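Local coordinates for protein aspartokinase (Arabidopsis thaliana, PDB 2CDQ) that phosphorylates L-aspartate with ATP, the first step in plant synthesis of lysine, threonine, methionine and isoleucine, at residues A39-V47 with I102-I110. Residues are numbered along the deposited sequence; the frame is centred on the assembly and turned at random.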
loop_
_atom_site.group_PDB
_atom_site.type_symbol
_atom_site.label_atom_id
_atom_site.label_comp_id
_atom_site.label_asym_id
_atom_site.label_seq_id
_atom_site.Cartn_x
_atom_site.Cartn_y
_atom_site.Cartn_z
ATOM N N ALA A 39 -16.881 36.173 -6.476
ATOM C CA ALA A 39 -17.879 35.606 -7.394
ATOM C C ALA A 39 -18.772 36.654 -8.057
ATOM O O ALA A 39 -19.391 36.381 -9.088
ATOM C CB ALA A 39 -18.730 34.569 -6.676
ATOM N N SER A 40 -18.842 37.841 -7.451
ATOM C CA SER A 40 -19.678 38.937 -7.950
ATOM C C SER A 40 -19.157 40.296 -7.480
ATOM O O SER A 40 -18.312 40.377 -6.580
ATOM C CB SER A 40 -21.133 38.757 -7.504
ATOM O OG SER A 40 -21.282 39.031 -6.121
ATOM N N ALA A 41 -19.673 41.359 -8.092
ATOM C CA ALA A 41 -19.392 42.724 -7.657
ATOM C C ALA A 41 -19.645 42.906 -6.156
ATOM O O ALA A 41 -18.876 43.577 -5.464
ATOM C CB ALA A 41 -20.218 43.714 -8.460
ATOM N N GLU A 42 -20.716 42.294 -5.658
ATOM C CA GLU A 42 -21.073 42.415 -4.249
ATOM C C GLU A 42 -20.035 41.756 -3.337
ATOM O O GLU A 42 -19.621 42.345 -2.336
ATOM C CB GLU A 42 -22.473 41.852 -3.991
ATOM C CG GLU A 42 -23.038 42.184 -2.612
ATOM C CD GLU A 42 -23.292 43.669 -2.397
ATOM O OE1 GLU A 42 -23.502 44.403 -3.390
ATOM O OE2 GLU A 42 -23.291 44.100 -1.223
ATOM N N ARG A 43 -19.607 40.546 -3.690
ATOM C CA ARG A 43 -18.595 39.855 -2.901
ATOM C C ARG A 43 -17.255 40.576 -2.993
ATOM O O ARG A 43 -16.520 40.643 -2.010
ATOM C CB ARG A 43 -18.473 38.391 -3.323
ATOM C CG ARG A 43 -19.655 37.526 -2.896
ATOM C CD ARG A 43 -19.532 37.064 -1.455
ATOM N NE ARG A 43 -18.885 35.759 -1.365
ATOM C CZ ARG A 43 -18.400 35.219 -0.250
ATOM N NH1 ARG A 43 -18.470 35.864 0.906
ATOM N NH2 ARG A 43 -17.836 34.025 -0.294
ATOM N N MET A 44 -16.956 41.127 -4.167
ATOM C CA MET A 44 -15.755 41.937 -4.359
ATOM C C MET A 44 -15.749 43.112 -3.388
ATOM O O MET A 44 -14.711 43.450 -2.824
ATOM C CB MET A 44 -15.652 42.435 -5.804
ATOM C CG MET A 44 -15.092 41.415 -6.779
ATOM S SD MET A 44 -14.666 42.131 -8.382
ATOM C CE MET A 44 -14.017 40.711 -9.249
ATOM N N LYS A 45 -16.918 43.715 -3.181
ATOM C CA LYS A 45 -17.055 44.837 -2.253
ATOM C C LYS A 45 -16.648 44.453 -0.827
ATOM O O LYS A 45 -16.123 45.287 -0.088
ATOM C CB LYS A 45 -18.477 45.414 -2.278
ATOM C CG LYS A 45 -18.799 46.269 -3.509
ATOM C CD LYS A 45 -20.183 46.909 -3.409
ATOM C CE LYS A 45 -20.664 47.416 -4.774
ATOM N NZ LYS A 45 -22.011 48.070 -4.730
ATOM N N GLU A 46 -16.885 43.194 -0.456
ATOM C CA GLU A 46 -16.467 42.669 0.848
ATOM C C GLU A 46 -14.946 42.621 0.934
ATOM O O GLU A 46 -14.366 42.996 1.956
ATOM C CB GLU A 46 -17.038 41.265 1.100
ATOM C CG GLU A 46 -18.568 41.176 1.189
ATOM C CD GLU A 46 -19.061 39.774 1.546
ATOM O OE1 GLU A 46 -18.348 38.791 1.252
ATOM O OE2 GLU A 46 -20.164 39.653 2.124
ATOM N N VAL A 47 -14.314 42.163 -0.148
ATOM C CA VAL A 47 -12.858 42.025 -0.207
ATOM C C VAL A 47 -12.192 43.384 -0.033
ATOM O O VAL A 47 -11.282 43.529 0.782
ATOM C CB VAL A 47 -12.374 41.348 -1.523
ATOM C CG1 VAL A 47 -10.870 41.078 -1.481
ATOM C CG2 VAL A 47 -13.124 40.051 -1.768
ATOM N N ILE A 102 -19.390 41.609 -17.812
ATOM C CA ILE A 102 -20.040 42.834 -18.288
ATOM C C ILE A 102 -20.896 43.457 -17.175
ATOM O O ILE A 102 -20.827 44.665 -16.938
ATOM C CB ILE A 102 -20.866 42.585 -19.584
ATOM C CG1 ILE A 102 -19.924 42.442 -20.788
ATOM C CG2 ILE A 102 -21.875 43.708 -19.817
ATOM C CD1 ILE A 102 -20.557 41.823 -22.026
ATOM N N ARG A 103 -21.666 42.620 -16.481
ATOM C CA ARG A 103 -22.535 43.065 -15.387
ATOM C C ARG A 103 -21.757 43.533 -14.145
ATOM O O ARG A 103 -22.164 44.488 -13.483
ATOM C CB ARG A 103 -23.528 41.955 -15.014
ATOM C CG ARG A 103 -24.685 42.396 -14.123
ATOM C CD ARG A 103 -25.799 41.344 -14.044
ATOM N NE ARG A 103 -25.293 39.996 -13.782
ATOM C CZ ARG A 103 -24.891 39.550 -12.594
ATOM N NH1 ARG A 103 -24.925 40.338 -11.527
ATOM N NH2 ARG A 103 -24.447 38.305 -12.474
ATOM N N THR A 104 -20.652 42.854 -13.838
ATOM C CA THR A 104 -19.803 43.211 -12.699
ATOM C C THR A 104 -19.174 44.592 -12.900
ATOM O O THR A 104 -19.091 45.396 -11.968
ATOM C CB THR A 104 -18.693 42.154 -12.474
ATOM O OG1 THR A 104 -19.291 40.864 -12.311
ATOM C CG2 THR A 104 -17.855 42.477 -11.233
ATOM N N VAL A 105 -18.727 44.843 -14.126
ATOM C CA VAL A 105 -18.217 46.145 -14.531
ATOM C C VAL A 105 -19.296 47.224 -14.349
ATOM O O VAL A 105 -19.025 48.312 -13.819
ATOM C CB VAL A 105 -17.718 46.081 -15.995
ATOM C CG1 VAL A 105 -17.679 47.459 -16.636
ATOM C CG2 VAL A 105 -16.359 45.417 -16.050
ATOM N N LYS A 106 -20.517 46.901 -14.776
ATOM C CA LYS A 106 -21.665 47.797 -14.668
ATOM C C LYS A 106 -21.861 48.233 -13.216
ATOM O O LYS A 106 -21.937 49.423 -12.927
ATOM C CB LYS A 106 -22.934 47.099 -15.188
ATOM C CG LYS A 106 -24.059 48.031 -15.651
ATOM C CD LYS A 106 -25.427 47.632 -15.061
ATOM C CE LYS A 106 -25.887 46.215 -15.454
ATOM N NZ LYS A 106 -26.874 45.651 -14.469
ATOM N N GLU A 107 -21.916 47.259 -12.313
ATOM C CA GLU A 107 -22.207 47.515 -10.909
ATOM C C GLU A 107 -21.067 48.201 -10.165
ATOM O O GLU A 107 -21.302 49.039 -9.298
ATOM C CB GLU A 107 -22.587 46.225 -10.188
ATOM C CG GLU A 107 -22.884 46.440 -8.720
ATOM C CD GLU A 107 -23.351 45.191 -8.013
ATOM O OE1 GLU A 107 -23.356 45.212 -6.760
ATOM O OE2 GLU A 107 -23.707 44.199 -8.697
ATOM N N LEU A 108 -19.834 47.838 -10.485
ATOM C CA LEU A 108 -18.700 48.444 -9.810
ATOM C C LEU A 108 -18.408 49.816 -10.400
ATOM O O LEU A 108 -17.560 50.558 -9.888
ATOM C CB LEU A 108 -17.473 47.530 -9.857
ATOM C CG LEU A 108 -17.560 46.244 -9.025
ATOM C CD1 LEU A 108 -16.244 45.484 -9.078
ATOM C CD2 LEU A 108 -17.963 46.520 -7.573
ATOM N N ASN A 109 -19.136 50.142 -11.469
ATOM C CA ASN A 109 -19.058 51.442 -12.134
ATOM C C ASN A 109 -17.659 51.751 -12.694
ATOM O O ASN A 109 -17.100 52.833 -12.466
ATOM C CB ASN A 109 -19.561 52.545 -11.200
ATOM C CG ASN A 109 -19.872 53.828 -11.929
ATOM O OD1 ASN A 109 -20.637 53.845 -12.897
ATOM N ND2 ASN A 109 -19.284 54.921 -11.464
ATOM N N ILE A 110 -17.114 50.783 -13.432
ATOM C CA ILE A 110 -15.796 50.897 -14.059
ATOM C C ILE A 110 -15.931 51.065 -15.571
ATOM O O ILE A 110 -16.954 50.688 -16.156
ATOM C CB ILE A 110 -14.940 49.643 -13.768
ATOM C CG1 ILE A 110 -14.642 49.531 -12.277
ATOM C CG2 ILE A 110 -13.628 49.656 -14.560
ATOM C CD1 ILE A 110 -14.307 48.122 -11.865
HETATM O O HOH W 1 -21.290 41.012 -10.322
HETATM O O HOH W 2 -22.945 41.772 -7.335
#
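The carboxylate of Glu-107 presents one face to Ala-41, whose CB sits over it 3.5 Å from CD. At the carboxylate edge, OE1 meets Glu-42 OE1 at 3.5 Å, two acceptors whose carboxylate planes are turned 31° apart, and Lys-45 NZ, a long salt bridge of 3.8 Å. OE2 accepts from a water 2.9 Å away, which is displaced from the carboxylate plane toward Ala-41 and itself accepts from Glu-42 N. Glu-107 gets there fully extended, its CG anti to the backbone N (chi1 179°).

Deeper in, Leu-108 divides its two methyls: CD2 touches Ala-41 CB at 3.7 Å and the Lys-45 methylenes, while CD1 meets Met-44 SD at 3.8 Å, the two side chains crossing at about a right angle. Thr-104 turns its CG2 against Ala-41. Its OG1 donates to Leu-100 O one turn back and accepts, at 2.8 Å, from a second water that takes the N-H of Ala-41.

These contacts join two helices of the amino acid kinase domain, whose segments 41-47 and 102-108 cross at -54°. Met-66 lies against Met-44 and Thr-104, and Tyr-158 of helix 137-161 against Lys-45 and Leu-108. Two first-turn N-H groups thus reach the partner helix through water, and water and charge border the apolar centre. The helix start and Lys-45 would probably stabilise the negative charge of Glu-107 and partly offset its repulsion from Glu-42.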